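Local coordinates for amine oxidase domain-containing protein (Pyrococcus furiosus, PDB 3NRN) that is probably a nucleotide-binding oxidoreductase of the flavin-containing amine oxidase family and carries a bound AMP, at residues 222-225 and 229-232; 215-220 and 246-251. All blocks are in the same frame, centred on the assembly; numbering follows the deposited sequence.

Contact 2 encloses contact 1 along the chain: 215-220 comes first, then 222-225 and 229-232, and finally 246-251. Their centres lie about 11 Å apart. Strands 212-216, 221-224 and 229-231 form an antiparallel three-stranded sheet, after which the chain enters strand 234-237 of the five-stranded parallel sheet and then helix 241-248. This fits the Rossmann-type nucleotide-binding fold of flavoproteins. Contact 1 joins the second and third antiparallel strands; contact 2 ties the end of the first strand to the helix. Phe232 N probably bonds Lys220 O, linking the two. Both lie near the AMP, with Val222 and Ile215 beside Val212, which binds it.

Contact 1 of 2, residues 222-225 and 229-232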
loop_
_atom_site.group_PDB
_atom_site.type_symbol
_atom_site.label_atom_id
_atom_site.label_comp_id
_atom_site.label_asym_id
_atom_site.label_seq_id
_atom_site.Cartn_x
_atom_site.Cartn_y
_atom_site.Cartn_z
ATOM N N VAL A 222 23.164 -10.622 -12.108
ATOM C CA VAL A 222 21.772 -10.666 -12.507
ATOM C C VAL A 222 21.754 -10.766 -14.028
ATOM O O VAL A 222 22.440 -10.008 -14.712
ATOM C CB VAL A 222 21.020 -9.410 -12.040
ATOM C CG1 VAL A 222 19.628 -9.378 -12.648
ATOM C CG2 VAL A 222 20.924 -9.411 -10.518
ATOM N N TYR A 223 20.990 -11.722 -14.548
ATOM C CA TYR A 223 20.889 -11.940 -15.990
ATOM C C TYR A 223 19.513 -11.537 -16.495
ATOM O O TYR A 223 18.501 -11.779 -15.837
ATOM C CB TYR A 223 21.109 -13.418 -16.319
ATOM C CG TYR A 223 22.493 -13.918 -16.023
ATOM C CD1 TYR A 223 23.436 -14.042 -17.037
ATOM C CD2 TYR A 223 22.875 -14.239 -14.724
ATOM C CE1 TYR A 223 24.731 -14.467 -16.769
ATOM C CE2 TYR A 223 24.170 -14.669 -14.442
ATOM C CZ TYR A 223 25.092 -14.778 -15.470
ATOM O OH TYR A 223 26.376 -15.196 -15.208
ATOM N N THR A 224 19.483 -10.932 -17.673
ATOM C CA THR A 224 18.229 -10.502 -18.268
ATOM C C THR A 224 17.874 -11.420 -19.434
ATOM O O THR A 224 18.733 -12.133 -19.957
ATOM C CB THR A 224 18.342 -9.075 -18.789
ATOM O OG1 THR A 224 19.428 -9.002 -19.721
ATOM C CG2 THR A 224 18.602 -8.112 -17.643
ATOM N N ARG A 225 16.612 -11.396 -19.837
ATOM C CA ARG A 225 16.145 -12.222 -20.943
ATOM C C ARG A 225 17.013 -11.998 -22.188
ATOM O O ARG A 225 17.328 -12.942 -22.913
ATOM C CB ARG A 225 14.682 -11.889 -21.263
ATOM C CG ARG A 225 14.091 -12.674 -22.436
ATOM C CD ARG A 225 13.344 -13.922 -21.984
ATOM N NE ARG A 225 11.963 -13.636 -21.592
ATOM C CZ ARG A 225 10.899 -13.836 -22.369
ATOM N NH1 ARG A 225 11.039 -14.329 -23.592
ATOM N NH2 ARG A 225 9.685 -13.543 -21.918
ATOM N N GLU A 229 24.518 -8.833 -18.648
ATOM C CA GLU A 229 25.073 -9.184 -17.336
ATOM C C GLU A 229 25.308 -7.982 -16.444
ATOM O O GLU A 229 25.918 -7.000 -16.870
ATOM C CB GLU A 229 26.411 -9.916 -17.488
ATOM C CG GLU A 229 26.339 -11.145 -18.346
ATOM C CD GLU A 229 24.998 -11.810 -18.217
ATOM O OE1 GLU A 229 24.434 -11.753 -17.103
ATOM O OE2 GLU A 229 24.509 -12.387 -19.213
ATOM N N TYR A 230 24.843 -8.083 -15.199
ATOM C CA TYR A 230 25.007 -7.017 -14.214
ATOM C C TYR A 230 25.466 -7.632 -12.901
ATOM O O TYR A 230 24.691 -8.305 -12.231
ATOM C CB TYR A 230 23.677 -6.299 -13.983
ATOM C CG TYR A 230 23.087 -5.696 -15.232
ATOM C CD1 TYR A 230 23.470 -4.428 -15.667
ATOM C CD2 TYR A 230 22.154 -6.402 -15.990
ATOM C CE1 TYR A 230 22.935 -3.876 -16.827
ATOM C CE2 TYR A 230 21.618 -5.864 -17.146
ATOM C CZ TYR A 230 22.009 -4.598 -17.561
ATOM O OH TYR A 230 21.464 -4.062 -18.708
ATOM N N SER A 231 26.727 -7.420 -12.540
ATOM C CA SER A 231 27.248 -7.947 -11.285
ATOM C C SER A 231 26.770 -7.030 -10.146
ATOM O O SER A 231 26.531 -5.848 -10.362
ATOM C CB SER A 231 28.777 -7.984 -11.332
ATOM O OG SER A 231 29.290 -6.706 -11.665
ATOM N N PHE A 232 26.630 -7.570 -8.941
ATOM C CA PHE A 232 26.161 -6.761 -7.825
ATOM C C PHE A 232 26.797 -7.122 -6.487
ATOM O O PHE A 232 27.273 -8.243 -6.295
ATOM C CB PHE A 232 24.635 -6.899 -7.699
ATOM C CG PHE A 232 24.177 -8.275 -7.252
ATOM C CD1 PHE A 232 24.156 -8.620 -5.902
ATOM C CD2 PHE A 232 23.779 -9.227 -8.189
ATOM C CE1 PHE A 232 23.741 -9.895 -5.496
ATOM C CE2 PHE A 232 23.370 -10.491 -7.796
ATOM C CZ PHE A 232 23.350 -10.826 -6.442
#
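Val222 N donates to Tyr230 O over 2.8 Å, a nearly straight bond (165° at the hydrogen). In return Tyr230 N bonds Val222 O at 3.1 Å. The two bonds make Val222 and Tyr230 an antiparallel hydrogen-bonded pair of a β-hairpin, and Tyr223 and Glu229 the non-hydrogen-bonded pair beside it. On the face of Val222, its CG2 branch lies 3.7 Å from CD2 of Phe232; with CG of Phe232 between its backbone N and carbonyl carbon (chi1 68°), the two side chains cross at about a right angle. CG2 of Thr224 meets CE2 of Tyr230 at the ring edge, 3.8 Å away and near the ring plane. Val222 and Tyr230 also touch Leu29, and Val222 and Phe232 touch Val4, so this face rests on the parallel sheet. On the other face the carboxylate of Glu229 is modelled over the Tyr223 ring, but its placement is doubtful. Tyr223 packs there on Glu214 and Asn216, and its hydroxyl bonds Glu219. With an alanine here, Glu219 would probably lose this hydroxyl partner and Asn216 the ring that packs on it. The chemistry thus divides the hairpin: mainly hydrophobic packing fastens it to the parallel sheet, while the face of Tyr223 and Glu229 carries more polar groups.

Contact 2 of 2, residues 215-220 and 246-251; sequences INIEEK and KLIGRD
Ile215, at the end of the first strand of the antiparallel three-stranded sheet, meets Leu247 and Ile248 in the last turn of helix 241-248, a junction within the Rossmann-type nucleotide-binding domain. One direct backbone hydrogen bond spans it: Ile215 N donates to Leu247 O at 3.0 Å, almost straight at the hydrogen (173°) but from above the carbonyl plane, not along a lone pair. The neighbouring Ile215 O faces the CA-H of Ile248, a nearly linear CA-H...O contact of 3.5 Å. Near a helix end carbonyls run short of helical donors, and here strand and solvent supply them. Just beyond, Gly249 leaves the helix with positive phi, where a side chain would jam against Ile248 O.

The apolar packing is built from branched chains. CG1 of Ile215 stands anti to its carbonyl carbon (chi1 -61°) and continues extended, which brings CD1 to CB and CD1 of Leu247, the two side chains crossing obliquely; CG1 itself is 3.9 Å from Leu247 CB. On the neighbouring residue, CG1 of Ile248 approaches Ile215 CB, while its CG2 branch meets CG1 of Ile217 at 3.7 Å. Val374, in strand 374-376 at one edge of the parallel sheet, touches all three isoleucines. The Leu247 side chain also lies close to the AMP.

After the strand the chain turns through an Asx motif, in which Asn216 OD1 accepts from Glu219 N at 2.9 Å. Finally, a water bridges the segments. It donates to Ile215 O at 3.0 Å and to Ile248 O at 2.9 Å. From Ile217 N it accepts a bond of 2.8 Å.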
loop_
_atom_site.group_PDB
_atom_site.type_symbol
_atom_site.label_atom_id
_atom_site.label_comp_id
_atom_site.label_asym_id
_atom_site.label_seq_id
_atom_site.Cartn_x
_atom_site.Cartn_y
_atom_site.Cartn_z
ATOM N N ILE A 215 18.861 -14.400 -10.811
ATOM C CA ILE A 215 19.632 -13.649 -9.827
ATOM C C ILE A 215 20.559 -14.738 -9.309
ATOM O O ILE A 215 20.165 -15.552 -8.475
ATOM C CB ILE A 215 18.758 -13.115 -8.666
ATOM C CG1 ILE A 215 17.690 -12.164 -9.207
ATOM C CG2 ILE A 215 19.630 -12.389 -7.650
ATOM C CD1 ILE A 215 16.732 -11.624 -8.138
ATOM N N ASN A 216 21.778 -14.777 -9.835
ATOM C CA ASN A 216 22.724 -15.808 -9.436
ATOM C C ASN A 216 23.474 -15.425 -8.166
ATOM O O ASN A 216 24.349 -14.568 -8.188
ATOM C CB ASN A 216 23.713 -16.079 -10.570
ATOM C CG ASN A 216 24.574 -17.303 -10.310
ATOM O OD1 ASN A 216 25.047 -17.517 -9.191
ATOM N ND2 ASN A 216 24.791 -18.108 -11.347
ATOM N N ILE A 217 23.122 -16.082 -7.064
ATOM C CA ILE A 217 23.731 -15.830 -5.755
ATOM C C ILE A 217 25.216 -16.155 -5.656
ATOM O O ILE A 217 25.976 -15.418 -5.036
ATOM C CB ILE A 217 22.995 -16.621 -4.649
ATOM C CG1 ILE A 217 21.554 -16.136 -4.560
ATOM C CG2 ILE A 217 23.688 -16.444 -3.312
ATOM C CD1 ILE A 217 21.447 -14.659 -4.420
ATOM N N GLU A 218 25.629 -17.264 -6.251
ATOM C CA GLU A 218 27.033 -17.645 -6.210
ATOM C C GLU A 218 27.919 -16.672 -6.994
ATOM O O GLU A 218 28.975 -16.260 -6.514
ATOM C CB GLU A 218 27.203 -19.064 -6.754
ATOM C CG GLU A 218 26.567 -20.135 -5.879
ATOM C CD GLU A 218 26.756 -21.535 -6.436
ATOM O OE1 GLU A 218 27.911 -21.900 -6.744
ATOM O OE2 GLU A 218 25.755 -22.273 -6.561
ATOM N N GLU A 219 27.486 -16.295 -8.193
ATOM C CA GLU A 219 28.268 -15.381 -9.029
ATOM C C GLU A 219 28.013 -13.935 -8.653
ATOM O O GLU A 219 28.834 -13.053 -8.921
ATOM C CB GLU A 219 27.894 -15.529 -10.509
ATOM C CG GLU A 219 27.947 -16.928 -11.097
ATOM C CD GLU A 219 27.609 -16.923 -12.583
ATOM O OE1 GLU A 219 26.630 -16.249 -12.966
ATOM O OE2 GLU A 219 28.313 -17.593 -13.368
ATOM N N LYS A 220 26.859 -13.699 -8.040
ATOM C CA LYS A 220 26.440 -12.357 -7.668
ATOM C C LYS A 220 26.290 -11.567 -8.968
ATOM O O LYS A 220 26.894 -10.512 -9.163
ATOM C CB LYS A 220 27.455 -11.693 -6.728
ATOM C CG LYS A 220 27.616 -12.423 -5.396
ATOM C CD LYS A 220 28.329 -11.568 -4.349
ATOM C CE LYS A 220 27.429 -10.469 -3.803
ATOM N NZ LYS A 220 28.121 -9.636 -2.772
ATOM N N LYS A 246 11.969 -17.921 -7.363
ATOM C CA LYS A 246 12.123 -18.508 -8.694
ATOM C C LYS A 246 13.350 -17.968 -9.442
ATOM O O LYS A 246 14.039 -18.713 -10.142
ATOM C CB LYS A 246 10.866 -18.254 -9.531
ATOM C CG LYS A 246 10.997 -18.708 -10.977
ATOM C CD LYS A 246 9.834 -18.234 -11.832
ATOM C CE LYS A 246 10.008 -18.671 -13.282
ATOM N NZ LYS A 246 8.899 -18.192 -14.154
ATOM N N LEU A 247 13.627 -16.674 -9.302
ATOM C CA LEU A 247 14.771 -16.078 -9.990
ATOM C C LEU A 247 16.089 -16.537 -9.403
ATOM O O LEU A 247 17.094 -16.668 -10.104
ATOM C CB LEU A 247 14.696 -14.547 -9.931
ATOM C CG LEU A 247 13.568 -13.897 -10.743
ATOM C CD1 LEU A 247 13.579 -12.393 -10.524
ATOM C CD2 LEU A 247 13.743 -14.217 -12.230
ATOM N N ILE A 248 16.079 -16.784 -8.101
ATOM C CA ILE A 248 17.270 -17.227 -7.403
ATOM C C ILE A 248 17.463 -18.726 -7.556
ATOM O O ILE A 248 18.573 -19.193 -7.806
ATOM C CB ILE A 248 17.175 -16.885 -5.903
ATOM C CG1 ILE A 248 17.369 -15.378 -5.706
ATOM C CG2 ILE A 248 18.193 -17.699 -5.125
ATOM C CD1 ILE A 248 17.089 -14.898 -4.302
ATOM N N GLY A 249 16.371 -19.470 -7.403
ATOM C CA GLY A 249 16.431 -20.920 -7.494
ATOM C C GLY A 249 15.989 -21.525 -6.175
ATOM O O GLY A 249 16.527 -21.203 -5.108
ATOM N N ARG A 250 15.004 -22.409 -6.253
ATOM C CA ARG A 250 14.441 -23.074 -5.083
ATOM C C ARG A 250 15.430 -23.805 -4.178
ATOM O O ARG A 250 15.237 -23.850 -2.964
ATOM C CB ARG A 250 13.357 -24.060 -5.527
ATOM C CG ARG A 250 12.181 -23.416 -6.235
ATOM C CD ARG A 250 11.199 -24.488 -6.723
ATOM N NE ARG A 250 10.532 -25.207 -5.635
ATOM C CZ ARG A 250 9.519 -24.722 -4.926
ATOM N NH1 ARG A 250 9.041 -23.508 -5.176
ATOM N NH2 ARG A 250 8.971 -25.455 -3.972
ATOM N N ASP A 251 16.479 -24.374 -4.762
ATOM C CA ASP A 251 17.469 -25.120 -3.989
ATOM C C ASP A 251 18.198 -24.306 -2.926
ATOM O O ASP A 251 18.792 -24.870 -2.003
ATOM C CB ASP A 251 18.502 -25.763 -4.919
ATOM C CG ASP A 251 17.912 -26.877 -5.760
ATOM O OD1 ASP A 251 16.832 -27.383 -5.399
ATOM O OD2 ASP A 251 18.533 -27.251 -6.776
HETATM O O HOH W 1 21.214 -18.166 -7.330
#